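PDB 4NPR: xyloglucan-specific endo-beta-1,4-glucanase GH12 from Aspergillus niveus, which probably hydrolyses internal beta-1,4-glucosidic linkages of xyloglucan with retention of the beta configuration at the cleaved sugar. Local coordinates for residues 108-113 with 231-236; 117-122 with 221-226; 157-162 with 169-174. All blocks are in the same frame, centred on the assembly; numbering follows the deposited sequence.

Interaction 1 (108-113 with 231-236); sequences WKWNYS and AVFTVS
Trp-110 to Ser-113 run antiparallel to Val-232 to Val-235, with strand axes 4.7 Å apart at their closest and their directions at 165°, as adjacent strands in the smaller sheet of the family 12 beta-jelly roll. Asn-111 with Thr-234 and Ser-113 with Val-232 are hydrogen-bonded pairs; in the first, Asn-111 N lies 2.8 Å from Thr-234 O. Trp-110 with Val-235 and Tyr-112 with Phe-233 are non-hydrogen-bonded pairs, and Ser-236 N still reaches Lys-109 O where the second strand turns a corner.

The two faces differ in character. Asn-111, Ser-113, Val-232 and Thr-234 share the outer one, where small polar and beta-branched side chains tolerate water and keep the strands extended. The other face packs against the second sheet, and Trp-110, Tyr-112 and Phe-233 form an aromatic cluster there. With CG opposite its backbone N (chi1 172°), Phe-233 sends its ring towards Trp-110, so that CE1 comes 3.5 Å from Trp-110 CB. CZ of the same ring lies 4.0 Å from Trp-108 CZ2, which meets it at the edge. Behind the ring, Phe-233 CB sits over one face of Tyr-112, 3.9 Å from the ring centroid in a CH-pi contact. The two ring planes are inclined at 40°. A tyrosine suits this place because its hydroxyl is also gripped, by Trp-74 and probably by Thr-223. At the far end of the row the Trp-108 indole meets Val-235 with its edge, its NE1 3.7 Å from Val-235 CG2.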
loop_
_atom_site.group_PDB
_atom_site.type_symbol
_atom_site.label_atom_id
_atom_site.label_comp_id
_atom_site.label_asym_id
_atom_site.label_seq_id
_atom_site.Cartn_x
_atom_site.Cartn_y
_atom_site.Cartn_z
ATOM N N TRP A 108 3.808 -7.084 9.236
ATOM C CA TRP A 108 4.571 -6.828 8.037
ATOM C C TRP A 108 5.990 -6.565 8.457
ATOM O O TRP A 108 6.229 -5.760 9.326
ATOM C CB TRP A 108 4.027 -5.587 7.300
ATOM C CG TRP A 108 4.424 -5.411 5.853
ATOM C CD1 TRP A 108 5.153 -6.278 5.073
ATOM C CD2 TRP A 108 4.018 -4.347 4.978
ATOM N NE1 TRP A 108 5.268 -5.783 3.791
ATOM C CE2 TRP A 108 4.558 -4.613 3.707
ATOM C CE3 TRP A 108 3.243 -3.207 5.151
ATOM C CZ2 TRP A 108 4.368 -3.775 2.634
ATOM C CZ3 TRP A 108 3.044 -2.369 4.081
ATOM C CH2 TRP A 108 3.605 -2.658 2.833
ATOM N N LYS A 109 6.912 -7.264 7.810
ATOM C CA LYS A 109 8.305 -7.005 7.901
ATOM C C LYS A 109 8.861 -6.852 6.478
ATOM O O LYS A 109 8.658 -7.740 5.616
ATOM C CB LYS A 109 8.973 -8.200 8.592
ATOM C CG LYS A 109 10.502 -8.209 8.510
ATOM C CD LYS A 109 11.030 -6.924 9.143
ATOM C CE LYS A 109 12.506 -7.019 9.454
ATOM N NZ LYS A 109 13.270 -6.758 8.219
ATOM N N TRP A 110 9.576 -5.765 6.215
ATOM C CA TRP A 110 10.176 -5.525 4.889
ATOM C C TRP A 110 11.547 -4.917 4.973
ATOM O O TRP A 110 11.965 -4.401 6.014
ATOM C CB TRP A 110 9.311 -4.610 4.021
ATOM C CG TRP A 110 9.033 -3.255 4.626
ATOM C CD1 TRP A 110 8.021 -2.955 5.425
ATOM C CD2 TRP A 110 9.815 -2.038 4.486
ATOM N NE1 TRP A 110 8.097 -1.622 5.828
ATOM C CE2 TRP A 110 9.191 -1.045 5.261
ATOM C CE3 TRP A 110 10.985 -1.707 3.804
ATOM C CZ2 TRP A 110 9.648 0.264 5.323
ATOM C CZ3 TRP A 110 11.470 -0.373 3.905
ATOM C CH2 TRP A 110 10.802 0.575 4.660
ATOM N N ASN A 111 12.213 -4.970 3.830
ATOM C CA ASN A 111 13.536 -4.384 3.629
ATOM C C ASN A 111 13.754 -3.848 2.196
ATOM O O ASN A 111 13.288 -4.421 1.245
ATOM C CB ASN A 111 14.615 -5.424 3.955
ATOM C CG ASN A 111 15.979 -4.808 3.989
ATOM O OD1 ASN A 111 16.234 -3.932 4.845
ATOM N ND2 ASN A 111 16.845 -5.155 3.007
ATOM N N TYR A 112 14.490 -2.749 2.062
ATOM C CA TYR A 112 14.845 -2.222 0.757
ATOM C C TYR A 112 16.339 -2.218 0.613
ATOM O O TYR A 112 17.043 -1.884 1.558
ATOM C CB TYR A 112 14.315 -0.777 0.546
ATOM C CG TYR A 112 13.267 -0.657 -0.575
ATOM C CD1 TYR A 112 13.564 -1.019 -1.869
ATOM C CD2 TYR A 112 12.002 -0.180 -0.321
ATOM C CE1 TYR A 112 12.641 -0.905 -2.880
ATOM C CE2 TYR A 112 11.055 -0.047 -1.331
ATOM C CZ TYR A 112 11.376 -0.429 -2.621
ATOM O OH TYR A 112 10.431 -0.342 -3.625
ATOM N N SER A 113 16.830 -2.574 -0.573
ATOM C CA SER A 113 18.205 -2.251 -0.902
ATOM C C SER A 113 18.299 -1.689 -2.316
ATOM O O SER A 113 17.387 -1.859 -3.116
ATOM C CB SER A 113 19.121 -3.481 -0.715
ATOM O OG SER A 113 18.702 -4.585 -1.510
ATOM N N ALA A 231 17.027 -1.958 -7.200
ATOM C CA ALA A 231 16.253 -1.988 -5.991
ATOM C C ALA A 231 15.741 -3.376 -5.820
ATOM O O ALA A 231 15.471 -4.094 -6.788
ATOM C CB ALA A 231 15.107 -1.006 -6.041
ATOM N N VAL A 232 15.654 -3.755 -4.557
ATOM C CA VAL A 232 15.124 -5.035 -4.153
ATOM C C VAL A 232 14.313 -4.717 -2.927
ATOM O O VAL A 232 14.830 -4.163 -1.961
ATOM C CB VAL A 232 16.222 -6.063 -3.816
ATOM C CG1 VAL A 232 15.589 -7.433 -3.546
ATOM C CG2 VAL A 232 17.248 -6.174 -4.940
ATOM N N PHE A 233 13.021 -4.982 -3.024
ATOM C CA PHE A 233 12.094 -4.850 -1.925
ATOM C C PHE A 233 11.708 -6.281 -1.518
ATOM O O PHE A 233 11.165 -7.033 -2.307
ATOM C CB PHE A 233 10.881 -4.042 -2.357
ATOM C CG PHE A 233 9.783 -4.008 -1.338
ATOM C CD1 PHE A 233 9.965 -3.355 -0.123
ATOM C CD2 PHE A 233 8.569 -4.625 -1.585
ATOM C CE1 PHE A 233 8.967 -3.313 0.807
ATOM C CE2 PHE A 233 7.540 -4.557 -0.654
ATOM C CZ PHE A 233 7.741 -3.901 0.530
ATOM N N THR A 234 12.025 -6.612 -0.276
ATOM C CA THR A 234 11.985 -7.935 0.282
ATOM C C THR A 234 10.956 -7.859 1.383
ATOM O O THR A 234 11.131 -7.145 2.370
ATOM C CB THR A 234 13.349 -8.299 0.931
ATOM O OG1 THR A 234 14.385 -8.184 -0.044
ATOM C CG2 THR A 234 13.372 -9.698 1.459
ATOM N N VAL A 235 9.880 -8.600 1.196
ATOM C CA VAL A 235 8.854 -8.779 2.219
ATOM C C VAL A 235 9.059 -10.146 2.847
ATOM O O VAL A 235 8.741 -11.139 2.242
ATOM C CB VAL A 235 7.460 -8.680 1.590
ATOM C CG1 VAL A 235 6.380 -9.097 2.559
ATOM C CG2 VAL A 235 7.244 -7.269 1.075
ATOM N N SER A 236 9.602 -10.212 4.049
ATOM C CA SER A 236 9.996 -11.505 4.569
ATOM C C SER A 236 8.834 -12.145 5.347
ATOM O O SER A 236 8.829 -13.351 5.587
ATOM C CB SER A 236 11.351 -11.430 5.305
ATOM O OG SER A 236 11.285 -10.559 6.381
#

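Interaction 2 (117-122 with 221-226); sequences IVADVA and AGTEPF
Asp-120 and Glu-224 face each other as a hydrogen-bonded antiparallel pair, and their carboxylates stand together on one face of the larger jelly-roll sheet, a position consistent with the substrate cleft of family 12 enzymes. The Glu-224 side chain climbs past the aspartate: CB is 3.4 Å from Asp-120 OD2, CG passes 3.8 Å from Asp-120 OD1, and CD is 3.7 Å from Asp-120 OD2. At the tip, OE1 lies 2.6 Å from Asp-120 OD2, the carboxylate planes turned 53° apart. Asp-120 meets it by folding its own CG between its backbone N and carbonyl carbon (chi1 70°), tipping it across to the other strand.

The aspartate carbonyl is doubly held. Thr-223 OG1 donates to Asp-120 O at 2.6 Å, while Glu-224 N approaches the same oxygen from the opposite face of the carbonyl plane, at 2.9 Å. A threonine suits this position because its hydroxyl can turn back to the backbone. At one end of the ladder, Phe-226 N bonds to Val-118 O, and Val-118 CG1 packs 3.7 Å from Phe-226 CB.

On the face of Ala-119, Val-121, Thr-223 and Pro-225, compact side chains leave room for large aromatics: Trp-74 of strand 67-77 covers Ala-119 and Pro-225, and Trp-108 and Trp-110 of strand 105-113 cover Val-121. On the acidic face Trp-142 of strand 137-146 lies against Asp-120, and Met-140 against Glu-224.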
loop_
_atom_site.group_PDB
_atom_site.type_symbol
_atom_site.label_atom_id
_atom_site.label_comp_id
_atom_site.label_asym_id
_atom_site.label_seq_id
_atom_site.Cartn_x
_atom_site.Cartn_y
_atom_site.Cartn_z
ATOM N N ILE A 117 17.284 5.369 -4.212
ATOM C CA ILE A 117 15.868 4.943 -4.164
ATOM C C ILE A 117 14.869 6.061 -3.837
ATOM O O ILE A 117 15.062 6.796 -2.876
ATOM C CB ILE A 117 15.673 3.777 -3.177
ATOM C CG1 ILE A 117 16.246 2.484 -3.778
ATOM C CG2 ILE A 117 14.202 3.508 -2.936
ATOM C CD1 ILE A 117 16.559 1.390 -2.767
ATOM N N VAL A 118 13.816 6.176 -4.652
ATOM C CA VAL A 118 12.686 7.063 -4.387
ATOM C C VAL A 118 11.453 6.173 -4.579
ATOM O O VAL A 118 11.211 5.675 -5.651
ATOM C CB VAL A 118 12.647 8.268 -5.372
ATOM C CG1 VAL A 118 11.525 9.258 -5.020
ATOM C CG2 VAL A 118 13.992 8.969 -5.430
ATOM N N ALA A 119 10.705 5.955 -3.507
ATOM C CA ALA A 119 9.709 4.875 -3.415
ATOM C C ALA A 119 9.030 5.023 -2.105
ATOM O O ALA A 119 9.603 5.584 -1.181
ATOM C CB ALA A 119 10.373 3.513 -3.447
ATOM N N ASP A 120 7.801 4.553 -2.039
ATOM C CA ASP A 120 7.117 4.349 -0.764
ATOM C C ASP A 120 6.811 2.877 -0.523
ATOM O O ASP A 120 6.868 2.065 -1.456
ATOM C CB ASP A 120 5.839 5.218 -0.620
ATOM C CG ASP A 120 4.698 4.787 -1.527
ATOM O OD1 ASP A 120 4.211 3.637 -1.463
ATOM O OD2 ASP A 120 4.243 5.638 -2.297
ATOM N N VAL A 121 6.568 2.560 0.758
ATOM C CA VAL A 121 6.098 1.266 1.214
ATOM C C VAL A 121 4.817 1.537 1.983
ATOM O O VAL A 121 4.818 2.276 2.939
ATOM C CB VAL A 121 7.114 0.549 2.132
ATOM C CG1 VAL A 121 6.655 -0.882 2.423
ATOM C CG2 VAL A 121 8.504 0.540 1.503
ATOM N N ALA A 122 3.725 0.898 1.580
ATOM C CA ALA A 122 2.415 1.377 1.911
ATOM C C ALA A 122 1.392 0.258 1.843
ATOM O O ALA A 122 1.485 -0.634 0.973
ATOM C CB ALA A 122 2.031 2.480 0.940
ATOM N N ALA A 221 -1.024 -4.380 0.209
ATOM C CA ALA A 221 0.243 -3.889 0.780
ATOM C C ALA A 221 1.430 -4.163 -0.194
ATOM O O ALA A 221 1.599 -5.294 -0.668
ATOM C CB ALA A 221 0.497 -4.496 2.155
ATOM N N GLY A 222 2.189 -3.099 -0.516
ATOM C CA GLY A 222 3.314 -3.184 -1.419
ATOM C C GLY A 222 4.202 -1.943 -1.420
ATOM O O GLY A 222 4.317 -1.225 -0.412
ATOM N N THR A 223 4.831 -1.683 -2.563
ATOM C CA THR A 223 5.692 -0.532 -2.684
ATOM C C THR A 223 5.397 0.235 -3.981
ATOM O O THR A 223 5.091 -0.389 -4.998
ATOM C CB THR A 223 7.183 -0.948 -2.638
ATOM O OG1 THR A 223 8.035 0.199 -2.840
ATOM C CG2 THR A 223 7.458 -1.960 -3.670
ATOM N N GLU A 224 5.496 1.575 -3.927
ATOM C CA GLU A 224 5.342 2.450 -5.123
ATOM C C GLU A 224 6.658 3.138 -5.406
ATOM O O GLU A 224 7.045 4.063 -4.691
ATOM C CB GLU A 224 4.281 3.556 -4.926
ATOM C CG GLU A 224 2.848 3.094 -4.967
ATOM C CD GLU A 224 1.843 4.240 -4.669
ATOM O OE1 GLU A 224 2.177 5.109 -3.832
ATOM O OE2 GLU A 224 0.698 4.243 -5.220
ATOM N N PRO A 225 7.356 2.695 -6.435
ATOM C CA PRO A 225 8.610 3.330 -6.786
ATOM C C PRO A 225 8.489 4.507 -7.773
ATOM O O PRO A 225 7.649 4.477 -8.682
ATOM C CB PRO A 225 9.384 2.188 -7.414
ATOM C CG PRO A 225 8.352 1.368 -8.074
ATOM C CD PRO A 225 7.182 1.401 -7.119
ATOM N N PHE A 226 9.349 5.514 -7.598
ATOM C CA PHE A 226 9.447 6.636 -8.528
ATOM C C PHE A 226 10.721 6.509 -9.398
ATOM O O PHE A 226 10.661 6.625 -10.605
ATOM C CB PHE A 226 9.376 7.959 -7.777
ATOM C CG PHE A 226 8.064 8.179 -6.996
ATOM C CD1 PHE A 226 7.799 7.504 -5.797
ATOM C CD2 PHE A 226 7.122 9.107 -7.422
ATOM C CE1 PHE A 226 6.632 7.754 -5.057
ATOM C CE2 PHE A 226 5.936 9.340 -6.703
ATOM C CZ PHE A 226 5.698 8.670 -5.515
#

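Interaction 3 (157-162 with 169-174); sequences SPIATP and FNLYLG
Pro-158, Ile-159, Ala-160 and Pro-162 lie along strand 169-174 as an irregular segment that covers its flank just before the short strand 163-164, which forms one edge of the larger jelly-roll sheet. Backbone hydrogen bonds come first. Phe-169 N reaches Pro-162 O at 2.9 Å, Leu-171 N reaches Ala-160 O at 2.8 Å, and Ile-159 N gives its hydrogen to Leu-171 O, also at 2.8 Å. Alternate residues of the strand thus turn their amides to the loop. Farther along, a water bridges the gap, donating to Ser-157 O at 2.8 Å and accepting from Leu-173 N at 2.9 Å. The loop thus follows the strand over most of its length without forming a regular ladder. Prolines fit such a path, since Pro-158 and Pro-162 have no N-H to place, and their rings restrict phi.

Apolar contacts form the second group. Ile-159, its CG1 set between the backbone N and the carbonyl carbon (chi1 54°), extends along the strand, and its CD1 stops 3.8 Å from Leu-173 CB. Its CG1 also rests against Leu-171, whose CB is met from the other end of the loop by Pro-162 CD. Tyr-203 of helix 198-207 touches Leu-171, Ala-160 and Pro-162.

On the other side of the strand, ring and ring lie side by side: Pro-158 CD is 3.7 Å from Tyr-172 CE1, both side chains pointing the same way. Thr-161 CG2 lies beside Asn-170 OD1, an oxygen that accepts its hydrogen bond from Gln-187.

Main-chain bonds, one water and apolar side chains do the joining; neither segment carries a charged side chain, so the contact rests on backbone hydrogen bonds and on shape.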
loop_
_atom_site.group_PDB
_atom_site.type_symbol
_atom_site.label_atom_id
_atom_site.label_comp_id
_atom_site.label_asym_id
_atom_site.label_seq_id
_atom_site.Cartn_x
_atom_site.Cartn_y
_atom_site.Cartn_z
ATOM N N SER A 157 1.043 19.919 2.606
ATOM C CA SER A 157 1.334 19.933 4.040
ATOM C C SER A 157 0.389 19.037 4.756
ATOM O O SER A 157 -0.700 18.821 4.272
ATOM C CB SER A 157 1.086 21.315 4.640
ATOM O OG SER A 157 2.094 22.198 4.267
ATOM N N PRO A 158 0.762 18.567 5.947
ATOM C CA PRO A 158 -0.181 17.793 6.755
ATOM C C PRO A 158 -1.445 18.553 7.093
ATOM O O PRO A 158 -1.385 19.747 7.303
ATOM C CB PRO A 158 0.580 17.530 8.043
ATOM C CG PRO A 158 2.043 17.704 7.738
ATOM C CD PRO A 158 2.134 18.566 6.497
ATOM N N ILE A 159 -2.595 17.875 7.132
ATOM C CA ILE A 159 -3.783 18.408 7.859
ATOM C C ILE A 159 -3.745 18.059 9.343
ATOM O O ILE A 159 -4.448 18.650 10.132
ATOM C CB ILE A 159 -5.131 17.958 7.251
ATOM C CG1 ILE A 159 -5.223 16.429 7.125
ATOM C CG2 ILE A 159 -5.296 18.562 5.868
ATOM C CD1 ILE A 159 -6.580 15.917 6.661
ATOM N N ALA A 160 -2.895 17.125 9.746
ATOM C CA ALA A 160 -2.851 16.699 11.136
ATOM C C ALA A 160 -1.668 15.771 11.335
ATOM O O ALA A 160 -1.134 15.229 10.396
ATOM C CB ALA A 160 -4.148 15.991 11.507
ATOM N N THR A 161 -1.304 15.558 12.584
ATOM C CA THR A 161 -0.184 14.710 12.928
ATOM C C THR A 161 -0.570 13.702 14.013
ATOM O O THR A 161 0.073 13.614 15.039
ATOM C CB THR A 161 1.006 15.595 13.377
ATOM O OG1 THR A 161 0.601 16.439 14.469
ATOM C CG2 THR A 161 1.518 16.500 12.188
ATOM N N PRO A 162 -1.607 12.893 13.763
ATOM C CA PRO A 162 -2.083 11.935 14.770
ATOM C C PRO A 162 -1.178 10.729 14.999
ATOM O O PRO A 162 -0.387 10.368 14.150
ATOM C CB PRO A 162 -3.376 11.446 14.155
ATOM C CG PRO A 162 -3.027 11.375 12.683
ATOM C CD PRO A 162 -2.203 12.608 12.434
ATOM N N PHE A 169 2.151 9.845 12.815
ATOM C CA PHE A 169 1.934 10.033 11.395
ATOM C C PHE A 169 1.809 11.507 11.047
ATOM O O PHE A 169 1.247 12.277 11.817
ATOM C CB PHE A 169 0.640 9.317 11.014
ATOM C CG PHE A 169 0.792 7.828 10.907
ATOM C CD1 PHE A 169 1.430 7.264 9.817
ATOM C CD2 PHE A 169 0.327 7.010 11.877
ATOM C CE1 PHE A 169 1.600 5.899 9.719
ATOM C CE2 PHE A 169 0.490 5.658 11.783
ATOM C CZ PHE A 169 1.113 5.096 10.700
ATOM N N ASN A 170 2.341 11.896 9.895
ATOM C CA ASN A 170 1.854 13.071 9.206
ATOM C C ASN A 170 0.666 12.627 8.335
ATOM O O ASN A 170 0.796 11.699 7.552
ATOM C CB ASN A 170 2.894 13.642 8.292
ATOM C CG ASN A 170 4.035 14.294 9.025
ATOM O OD1 ASN A 170 3.904 14.827 10.109
ATOM N ND2 ASN A 170 5.187 14.250 8.401
ATOM N N LEU A 171 -0.459 13.322 8.422
ATOM C CA LEU A 171 -1.644 12.973 7.643
ATOM C C LEU A 171 -1.889 13.960 6.504
ATOM O O LEU A 171 -1.974 15.140 6.732
ATOM C CB LEU A 171 -2.889 12.919 8.537
ATOM C CG LEU A 171 -4.197 12.613 7.757
ATOM C CD1 LEU A 171 -4.047 11.306 6.991
ATOM C CD2 LEU A 171 -5.439 12.549 8.649
ATOM N N TYR A 172 -2.106 13.421 5.307
ATOM C CA TYR A 172 -2.352 14.172 4.109
ATOM C C TYR A 172 -3.697 13.841 3.503
ATOM O O TYR A 172 -4.172 12.714 3.595
ATOM C CB TYR A 172 -1.262 13.834 3.102
ATOM C CG TYR A 172 0.078 14.188 3.633
ATOM C CD1 TYR A 172 0.571 15.468 3.479
ATOM C CD2 TYR A 172 0.807 13.279 4.343
ATOM C CE1 TYR A 172 1.785 15.842 4.003
ATOM C CE2 TYR A 172 2.019 13.621 4.891
ATOM C CZ TYR A 172 2.531 14.906 4.719
ATOM O OH TYR A 172 3.780 15.261 5.300
ATOM N N LEU A 173 -4.281 14.815 2.826
ATOM C CA LEU A 173 -5.497 14.602 2.087
ATOM C C LEU A 173 -5.494 15.297 0.728
ATOM O O LEU A 173 -5.132 16.466 0.605
ATOM C CB LEU A 173 -6.657 15.128 2.906
ATOM C CG LEU A 173 -8.055 15.221 2.263
ATOM C CD1 LEU A 173 -8.527 13.837 1.865
ATOM C CD2 LEU A 173 -8.983 15.871 3.274
ATOM N N GLY A 174 -5.963 14.599 -0.288
ATOM C CA GLY A 174 -6.075 15.184 -1.622
ATOM C C GLY A 174 -6.826 14.258 -2.537
ATOM O O GLY A 174 -6.958 13.072 -2.254
HETATM O O HOH W 1 -2.568 17.187 3.001
#

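Overall arrangement
Interactions 1 and 2 belong to the two facing sheets of the jelly roll and meet in its core, their centres 10 Å apart. Tyr-112 OH of interaction 1 lies 2.6 Å from Thr-223 OG1 of interaction 2, a probable hydrogen bond between the sheets, and Trp-108 CH2 packs 3.6 Å from Val-121 CG1. Interaction 3 reaches the same sheet as interaction 2 but nearer its edge, with centres about 19 Å apart; its centre is about 25 Å from that of interaction 1. Along the chain the three are nested, 3 inside 2 inside 1. The acidic face of 117-122 and 221-226 points away from that core, consistent with the substrate cleft of family 12 enzymes.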